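PDB 3SLI: intramolecular trans-sialidase from Macrobdella decora, which cleaves sialic acid from sialoglycoconjugates, probably by an intramolecular trans-sialidase route that releases 2,7-anhydro-Neu5Ac. Local coordinates for residues Glu3-Lys9 with Asp174-Asn180; Lys29-Ala33 with Val150-Thr154. All coordinates share one frame; numbering follows the deposited sequence.

Contact 1: residues Glu3-Lys9 with Asp174-Asn180; sequences EGILMEK and DIKVYSN
M7 faces V177 and K9 faces I175 as hydrogen-bonded pairs between two antiparallel strands, the axes of 7-9 and 174-178 at 176°. V177 N reaches M7 O at 2.9 Å, and K9 N meets I175 O at 3.0 Å, as I175 N does K9 O. Toward the N-terminus the pairing breaks in a classic beta bulge: L6 and M7 both face V177, whose O takes a short bond from L6 N (2.7 Å) and a weak one from M7 N. Beyond it S179 N donates to G4 O. S179 OG, bonded mainly to P2 O, is also met weakly by G4 N; a beta carbon on G4 would run into E3 O.

Ionic contacts lie on the face of I5, E8, K176 and Y178. E8 and K176 run side by side, K176 extended until it bends at chi4 (59°). K176 NZ thereby gains a firm bond to D174 OD2 (2.9 Å), on the syn side of the carboxylate but 25° out of its plane, and a long, weak salt bridge to E8 OE2 (3.4 Å).

Apolar contact there comes from I5, whose CG1 meets Y178 CE2 obliquely at 3.5 Å. On the other face K9 CB packs on I175 CG2, also at 3.5 Å.

The faces thus differ: M7, I175 and V177 are buried, whereas one lysine, held more firmly by D174, probably eases repulsion between two carboxylates.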
loop_
_atom_site.group_PDB
_atom_site.type_symbol
_atom_site.label_atom_id
_atom_site.label_comp_id
_atom_site.label_asym_id
_atom_site.label_seq_id
_atom_site.Cartn_x
_atom_site.Cartn_y
_atom_site.Cartn_z
ATOM N N GLU A 3 -24.011 35.684 11.492
ATOM C CA GLU A 3 -24.016 34.467 10.681
ATOM C C GLU A 3 -23.171 34.633 9.421
ATOM O O GLU A 3 -23.291 35.641 8.713
ATOM C CB GLU A 3 -25.448 34.104 10.273
ATOM C CG GLU A 3 -26.290 33.524 11.394
ATOM C CD GLU A 3 -25.759 32.187 11.886
ATOM O OE1 GLU A 3 -25.513 31.291 11.044
ATOM O OE2 GLU A 3 -25.583 32.037 13.116
ATOM N N GLY A 4 -22.322 33.647 9.140
ATOM C CA GLY A 4 -21.495 33.711 7.952
ATOM C C GLY A 4 -20.043 34.003 8.247
ATOM O O GLY A 4 -19.536 33.694 9.322
ATOM N N ILE A 5 -19.375 34.610 7.282
ATOM C CA ILE A 5 -17.965 34.944 7.399
ATOM C C ILE A 5 -17.644 36.001 8.460
ATOM O O ILE A 5 -18.090 37.155 8.378
ATOM C CB ILE A 5 -17.392 35.380 6.023
ATOM C CG1 ILE A 5 -17.619 34.269 4.987
ATOM C CG2 ILE A 5 -15.915 35.697 6.134
ATOM C CD1 ILE A 5 -17.168 34.622 3.566
ATOM N N LEU A 6 -16.866 35.585 9.455
ATOM C CA LEU A 6 -16.427 36.456 10.537
ATOM C C LEU A 6 -15.095 37.106 10.190
ATOM O O LEU A 6 -14.806 38.219 10.621
ATOM C CB LEU A 6 -16.245 35.656 11.837
ATOM C CG LEU A 6 -17.442 34.921 12.437
ATOM C CD1 LEU A 6 -17.033 34.283 13.762
ATOM C CD2 LEU A 6 -18.617 35.896 12.637
ATOM N N MET A 7 -14.293 36.419 9.379
ATOM C CA MET A 7 -12.973 36.917 9.034
ATOM C C MET A 7 -12.489 36.257 7.750
ATOM O O MET A 7 -12.760 35.082 7.513
ATOM C CB MET A 7 -12.026 36.561 10.187
ATOM C CG MET A 7 -10.633 37.145 10.135
ATOM S SD MET A 7 -9.667 36.576 11.576
ATOM C CE MET A 7 -10.176 37.761 12.846
ATOM N N GLU A 8 -11.800 37.025 6.915
ATOM C CA GLU A 8 -11.251 36.512 5.673
ATOM C C GLU A 8 -9.959 37.255 5.413
ATOM O O GLU A 8 -9.854 38.454 5.685
ATOM C CB GLU A 8 -12.217 36.698 4.502
ATOM C CG GLU A 8 -11.675 36.116 3.201
ATOM C CD GLU A 8 -12.645 36.197 2.037
ATOM O OE1 GLU A 8 -13.864 36.014 2.246
ATOM O OE2 GLU A 8 -12.177 36.417 0.899
ATOM N N LYS A 9 -8.960 36.533 4.924
ATOM C CA LYS A 9 -7.662 37.120 4.636
ATOM C C LYS A 9 -7.114 36.407 3.407
ATOM O O LYS A 9 -7.435 35.241 3.162
ATOM C CB LYS A 9 -6.729 36.937 5.836
ATOM C CG LYS A 9 -5.717 38.054 6.028
ATOM C CD LYS A 9 -6.383 39.345 6.484
ATOM C CE LYS A 9 -5.348 40.419 6.754
ATOM N NZ LYS A 9 -4.490 40.666 5.568
ATOM N N ASP A 174 -5.183 31.688 1.485
ATOM C CA ASP A 174 -6.491 32.223 1.801
ATOM C C ASP A 174 -7.017 31.579 3.071
ATOM O O ASP A 174 -6.666 30.443 3.390
ATOM C CB ASP A 174 -7.456 31.923 0.643
ATOM C CG ASP A 174 -8.708 32.785 0.676
ATOM O OD1 ASP A 174 -8.659 33.929 0.164
ATOM O OD2 ASP A 174 -9.738 32.320 1.211
ATOM N N ILE A 175 -7.804 32.337 3.825
ATOM C CA ILE A 175 -8.442 31.830 5.027
ATOM C C ILE A 175 -9.810 32.487 5.167
ATOM O O ILE A 175 -9.959 33.685 4.926
ATOM C CB ILE A 175 -7.621 32.061 6.330
ATOM C CG1 ILE A 175 -8.374 31.431 7.510
ATOM C CG2 ILE A 175 -7.364 33.551 6.577
ATOM C CD1 ILE A 175 -7.686 31.571 8.840
ATOM N N LYS A 176 -10.804 31.672 5.491
ATOM C CA LYS A 176 -12.176 32.118 5.698
ATOM C C LYS A 176 -12.653 31.437 6.967
ATOM O O LYS A 176 -12.506 30.217 7.121
ATOM C CB LYS A 176 -13.077 31.696 4.533
ATOM C CG LYS A 176 -12.910 32.510 3.264
ATOM C CD LYS A 176 -13.812 31.973 2.166
ATOM C CE LYS A 176 -13.799 32.877 0.940
ATOM N NZ LYS A 176 -12.437 33.037 0.350
ATOM N N VAL A 177 -13.176 32.231 7.894
ATOM C CA VAL A 177 -13.682 31.722 9.162
ATOM C C VAL A 177 -15.179 32.028 9.198
ATOM O O VAL A 177 -15.571 33.197 9.083
ATOM C CB VAL A 177 -12.988 32.424 10.365
ATOM C CG1 VAL A 177 -13.466 31.831 11.678
ATOM C CG2 VAL A 177 -11.477 32.314 10.248
ATOM N N TYR A 178 -15.996 30.978 9.326
ATOM C CA TYR A 178 -17.463 31.070 9.385
ATOM C C TYR A 178 -17.963 30.722 10.781
ATOM O O TYR A 178 -17.429 29.822 11.426
ATOM C CB TYR A 178 -18.105 30.051 8.439
ATOM C CG TYR A 178 -17.787 30.221 6.980
ATOM C CD1 TYR A 178 -16.566 29.798 6.460
ATOM C CD2 TYR A 178 -18.721 30.781 6.106
ATOM C CE1 TYR A 178 -16.278 29.929 5.104
ATOM C CE2 TYR A 178 -18.449 30.917 4.750
ATOM C CZ TYR A 178 -17.227 30.490 4.256
ATOM O OH TYR A 178 -16.948 30.625 2.913
ATOM N N SER A 179 -19.014 31.395 11.231
ATOM C CA SER A 179 -19.591 31.092 12.535
ATOM C C SER A 179 -20.496 29.871 12.399
ATOM O O SER A 179 -20.796 29.186 13.378
ATOM C CB SER A 179 -20.426 32.274 13.038
ATOM O OG SER A 179 -21.522 32.507 12.168
ATOM N N ASN A 180 -20.966 29.632 11.179
ATOM C CA ASN A 180 -21.858 28.516 10.879
ATOM C C ASN A 180 -21.110 27.256 10.425
ATOM O O ASN A 180 -19.968 27.327 9.956
ATOM C CB ASN A 180 -22.879 28.939 9.807
ATOM C CG ASN A 180 -22.221 29.495 8.555
ATOM O OD1 ASN A 180 -21.499 30.483 8.610
ATOM N ND2 ASN A 180 -22.480 28.866 7.418
#

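Contact 2: residues Lys29-Ala33 with Val150-Thr154; sequences KYVKA and VDNVT
The end of K32 lies over one face of the flat peptide group joining D151 to N152, with CE 3.9 Å from N152 N and NZ 3.9 Å from D151 O. A second planar group, the side-chain amide of N152, is gripped within its own segment: ND2 donates almost in its plane to D151 OD1 (3.0 Å), and its OD1 accepts from T154 OG1, tilted 29° from the carbonyl plane. The D151 carboxylate has a further partner in S60 OG. On the helix, the Y30 ring has K29 CG above the centre of one face, while the tyrosine side chain packs on L6 and P2.

Across the contact the interaction is van der Waals packing, carried mostly by K32. With CG turned away from its own carbonyl carbon (chi1 -69°) and the chain extended beyond it, the methylene groups run obliquely past two valines. K32 CG is 3.7 Å from both V150 CG1, on the approach to strand 152-155, and V153 CG2, within it. V31 adds a looser touch, its CG1 4.1 Å from V153 CG2, the two side chains crossing at about a right angle. V31 and V153 also meet F55, and V31 and V150 meet V57, on strand 51-58.

D151 and N152 both face G58, forming a classic beta bulge. From its short helix, V31 also reaches strand 5-14 of the other sheet, consistent with a lectin-like beta sandwich of the concanavalin clan.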
loop_
_atom_site.group_PDB
_atom_site.type_symbol
_atom_site.label_atom_id
_atom_site.label_comp_id
_atom_site.label_asym_id
_atom_site.label_seq_id
_atom_site.Cartn_x
_atom_site.Cartn_y
_atom_site.Cartn_z
ATOM N N LYS A 29 -13.082 39.998 17.522
ATOM C CA LYS A 29 -13.910 39.860 18.723
ATOM C C LYS A 29 -14.908 38.707 18.611
ATOM O O LYS A 29 -15.280 38.099 19.616
ATOM C CB LYS A 29 -14.649 41.170 19.045
ATOM C CG LYS A 29 -15.559 41.681 17.943
ATOM C CD LYS A 29 -15.989 43.112 18.209
ATOM C CE LYS A 29 -16.541 43.754 16.942
ATOM N NZ LYS A 29 -16.890 45.195 17.133
ATOM N N TYR A 30 -15.355 38.410 17.396
ATOM C CA TYR A 30 -16.292 37.309 17.195
ATOM C C TYR A 30 -15.547 35.972 17.161
ATOM O O TYR A 30 -15.992 34.990 17.749
ATOM C CB TYR A 30 -17.070 37.492 15.894
ATOM C CG TYR A 30 -17.858 38.779 15.831
ATOM C CD1 TYR A 30 -18.793 39.096 16.821
ATOM C CD2 TYR A 30 -17.640 39.695 14.805
ATOM C CE1 TYR A 30 -19.487 40.298 16.789
ATOM C CE2 TYR A 30 -18.326 40.898 14.763
ATOM C CZ TYR A 30 -19.244 41.197 15.757
ATOM O OH TYR A 30 -19.896 42.410 15.737
ATOM N N VAL A 31 -14.411 35.948 16.471
ATOM C CA VAL A 31 -13.602 34.731 16.355
ATOM C C VAL A 31 -13.114 34.258 17.731
ATOM O O VAL A 31 -13.125 33.055 18.024
ATOM C CB VAL A 31 -12.403 34.947 15.381
ATOM C CG1 VAL A 31 -11.530 33.698 15.311
ATOM C CG2 VAL A 31 -12.921 35.292 13.980
ATOM N N LYS A 32 -12.772 35.210 18.598
ATOM C CA LYS A 32 -12.297 34.885 19.950
ATOM C C LYS A 32 -13.382 34.310 20.852
ATOM O O LYS A 32 -13.083 33.866 21.966
ATOM C CB LYS A 32 -11.685 36.115 20.634
ATOM C CG LYS A 32 -10.373 36.591 20.052
ATOM C CD LYS A 32 -9.962 37.938 20.648
ATOM C CE LYS A 32 -8.770 38.517 19.885
ATOM N NZ LYS A 32 -8.286 39.842 20.383
ATOM N N ALA A 33 -14.626 34.286 20.371
ATOM C CA ALA A 33 -15.744 33.772 21.162
ATOM C C ALA A 33 -16.641 32.759 20.441
ATOM O O ALA A 33 -17.742 32.467 20.900
ATOM C CB ALA A 33 -16.587 34.942 21.683
ATOM N N VAL A 150 -9.057 33.970 26.249
ATOM C CA VAL A 150 -8.561 34.119 24.884
ATOM C C VAL A 150 -8.169 35.581 24.666
ATOM O O VAL A 150 -8.916 36.495 25.031
ATOM C CB VAL A 150 -9.621 33.674 23.851
ATOM C CG1 VAL A 150 -9.166 34.016 22.438
ATOM C CG2 VAL A 150 -9.850 32.184 23.964
ATOM N N ASP A 151 -6.987 35.806 24.101
ATOM C CA ASP A 151 -6.509 37.165 23.867
ATOM C C ASP A 151 -5.824 37.353 22.515
ATOM O O ASP A 151 -5.174 38.373 22.284
ATOM C CB ASP A 151 -5.547 37.586 24.996
ATOM C CG ASP A 151 -4.220 36.812 24.981
ATOM O OD1 ASP A 151 -4.078 35.832 24.216
ATOM O OD2 ASP A 151 -3.306 37.196 25.740
ATOM N N ASN A 152 -5.949 36.371 21.626
ATOM C CA ASN A 152 -5.300 36.485 20.327
ATOM C C ASN A 152 -5.849 35.529 19.274
ATOM O O ASN A 152 -6.444 34.494 19.596
ATOM C CB ASN A 152 -3.778 36.276 20.468
ATOM C CG ASN A 152 -3.389 34.797 20.576
ATOM O OD1 ASN A 152 -3.158 34.135 19.563
ATOM N ND2 ASN A 152 -3.316 34.284 21.797
ATOM N N VAL A 153 -5.672 35.928 18.018
ATOM C CA VAL A 153 -6.062 35.155 16.846
ATOM C C VAL A 153 -4.780 35.259 16.036
ATOM O O VAL A 153 -4.350 36.363 15.676
ATOM C CB VAL A 153 -7.231 35.797 16.058
ATOM C CG1 VAL A 153 -7.548 34.948 14.825
ATOM C CG2 VAL A 153 -8.464 35.912 16.945
ATOM N N THR A 154 -4.154 34.115 15.774
ATOM C CA THR A 154 -2.880 34.090 15.073
ATOM C C THR A 154 -2.807 33.090 13.919
ATOM O O THR A 154 -3.390 32.005 13.961
ATOM C CB THR A 154 -1.724 33.781 16.083
ATOM O OG1 THR A 154 -1.741 34.745 17.145
ATOM C CG2 THR A 154 -0.360 33.818 15.405
#

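Both contacts belong to the N-terminal sialidase domain, with centres about 13 Å apart, and contact 2 is nested within the chain loop closed by contact 1. Contact 1 joins two strands of the seven-stranded sheet and buries 663 Å², against 251 Å² for contact 2, where V31 of helix 28-31 and K32 meet strand 152-155 and the residues leading into it. Each is partly buried. Backbone hydrogen bonding dominates the first, with a small charged network at the surface; aliphatic packing, including lysine methylenes, makes the second. V31 connects them: its CG2 lies 3.9 Å from M7 CE and 4.2 Å from V177 CG1, so helix 28-31 touches side chains from both sheets.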